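Local coordinates for protein aminoglycoside acetyltransferase meta-AAC0020 (Uncultured bacterium, PDB 5F46) that probably transfers an acetyl group from acetyl-coenzyme A to an amino group of aminoglycoside antibiotics, as a member of the GNAT acetyltransferase family, at residues K12-A17 against V59-L64. Numbering follows the deposited sequence.
Sequences KIERLA and VFVALL
Glu14 and Val61 form an antiparallel hydrogen-bonded pair between the outermost strand 12-15 and strand 57-64, a worked example of an edge strand held by backbone and side chains together. Glu14 N reaches Val61 O at 3.1 Å, and Val61 N returns to Glu14 O at 2.9 Å, nearly straight (170°). Reciprocal bonds join Lys12 and Leu63; beyond the strand, Leu16 N donates to Val59 O. Packing is tightest among the buried Leu16, Val59, Val61 and Leu63. Leu16 lays CD1 against Val59 CG1 (3.7 Å) and sets CD2 against both methyls of Val61, crossing that valine at about a right angle. Chi1 of 70° sets Glu14 CG between its own N and carbonyl carbon, alongside Val61 CG2, and the extended chain carries OE2 to within 3.2 Å of Leu63 CD1. The carboxylate forms two salt bridges, OE2 with Lys23 of helix 21-34 and OE1, at a long 3.4 Å, with Lys12 NZ on the same strand. Looser are the exposed outer ends, which leave from different faces: Lys12 fully extended, Arg15 bent at chi3 (60°) after laying its aliphatic stem over Phe60. Arg15 CB sits 4.0 Å from the ring centroid, a CH-pi contact offset toward the rim. An alanine at Phe60, lacking the ring under the Arg15 stem, would probably open a gap toward Thr111 and Leu72. Helix 103-117 covers the face of Arg15 and Phe60, where Ile13 CD1 touches Ala62 CB at 3.6 Å; helix 21-34 packs against Leu16, Val59 and Leu63, and strand 67-77 continues the GNAT sheet beyond strand 57-64.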
# COMPACT_ATOMS: atom_id res chain seq x y z
N LYS B 12 16.86 -4.89 21.27
CA LYS B 12 15.58 -5.58 21.39
C LYS B 12 14.69 -5.24 20.20
O LYS B 12 14.43 -4.07 19.92
CB LYS B 12 14.87 -5.21 22.69
CG LYS B 12 13.51 -5.85 22.84
CD LYS B 12 12.84 -5.46 24.14
CE LYS B 12 11.47 -6.12 24.27
NZ LYS B 12 10.82 -5.80 25.57
N ILE B 13 14.24 -6.27 19.49
CA ILE B 13 13.31 -6.10 18.38
C ILE B 13 11.93 -6.56 18.83
O ILE B 13 11.77 -7.68 19.29
CB ILE B 13 13.74 -6.92 17.14
CG1 ILE B 13 15.18 -6.60 16.75
CG2 ILE B 13 12.79 -6.67 15.98
CD1 ILE B 13 15.36 -5.20 16.23
N GLU B 14 10.93 -5.69 18.71
CA GLU B 14 9.60 -6.08 19.13
C GLU B 14 8.50 -5.44 18.30
O GLU B 14 8.65 -4.34 17.76
CB GLU B 14 9.38 -5.74 20.61
CG GLU B 14 9.28 -4.25 20.92
CD GLU B 14 8.89 -3.99 22.37
OE1 GLU B 14 8.63 -4.97 23.10
OE2 GLU B 14 8.85 -2.81 22.77
N ARG B 15 7.39 -6.18 18.18
CA ARG B 15 6.18 -5.65 17.59
C ARG B 15 5.41 -4.92 18.68
O ARG B 15 5.19 -5.48 19.75
CB ARG B 15 5.34 -6.78 16.99
CG ARG B 15 4.02 -6.33 16.41
CD ARG B 15 3.32 -7.47 15.69
NE ARG B 15 3.04 -8.61 16.56
CZ ARG B 15 1.94 -8.74 17.28
NH1 ARG B 15 1.01 -7.80 17.26
NH2 ARG B 15 1.76 -9.82 18.03
N LEU B 16 5.02 -3.68 18.40
CA LEU B 16 4.35 -2.86 19.40
C LEU B 16 3.02 -3.46 19.82
O LEU B 16 2.32 -4.07 19.01
CB LEU B 16 4.14 -1.44 18.89
CG LEU B 16 5.39 -0.58 18.72
CD1 LEU B 16 5.02 0.89 18.58
CD2 LEU B 16 6.35 -0.77 19.88
N ALA B 17 2.68 -3.29 21.09
CA ALA B 17 1.41 -3.76 21.61
C ALA B 17 0.44 -2.59 21.76
O ALA B 17 0.77 -1.44 21.44
CB ALA B 17 1.60 -4.47 22.94
N VAL B 59 3.40 -2.22 13.90
CA VAL B 59 4.65 -1.47 14.02
C VAL B 59 5.72 -2.34 14.67
O VAL B 59 5.47 -3.00 15.67
CB VAL B 59 4.44 -0.20 14.86
CG1 VAL B 59 5.73 0.62 14.94
CG2 VAL B 59 3.30 0.63 14.28
N PHE B 60 6.91 -2.33 14.09
CA PHE B 60 8.04 -3.05 14.67
C PHE B 60 9.13 -2.05 14.99
O PHE B 60 9.43 -1.18 14.18
CB PHE B 60 8.56 -4.13 13.72
CG PHE B 60 7.60 -5.27 13.51
CD1 PHE B 60 6.48 -5.11 12.72
CD2 PHE B 60 7.83 -6.50 14.10
CE1 PHE B 60 5.59 -6.15 12.52
CE2 PHE B 60 6.95 -7.55 13.90
CZ PHE B 60 5.83 -7.38 13.12
N VAL B 61 9.71 -2.15 16.18
CA VAL B 61 10.75 -1.23 16.59
C VAL B 61 12.00 -1.95 17.05
O VAL B 61 11.96 -3.12 17.41
CB VAL B 61 10.27 -0.31 17.73
CG1 VAL B 61 9.03 0.46 17.32
CG2 VAL B 61 10.02 -1.11 19.01
N ALA B 62 13.11 -1.22 17.01
CA ALA B 62 14.36 -1.69 17.59
C ALA B 62 14.67 -0.82 18.80
O ALA B 62 14.58 0.41 18.73
CB ALA B 62 15.49 -1.62 16.58
N LEU B 63 15.02 -1.46 19.91
CA LEU B 63 15.23 -0.73 21.16
C LEU B 63 16.59 -0.93 21.79
O LEU B 63 17.15 -2.03 21.76
CB LEU B 63 14.16 -1.12 22.18
CG LEU B 63 12.80 -0.44 22.05
CD1 LEU B 63 11.71 -1.42 22.39
CD2 LEU B 63 12.74 0.76 22.97
N LEU B 64 17.11 0.15 22.36
CA LEU B 64 18.22 0.11 23.31
C LEU B 64 17.73 0.79 24.60
O LEU B 64 17.48 2.00 24.61
CB LEU B 64 19.46 0.81 22.75
CG LEU B 64 20.27 0.03 21.71
CD1 LEU B 64 21.41 0.88 21.17
CD2 LEU B 64 20.80 -1.26 22.31
O HOH W 1 2.15 -3.00 16.16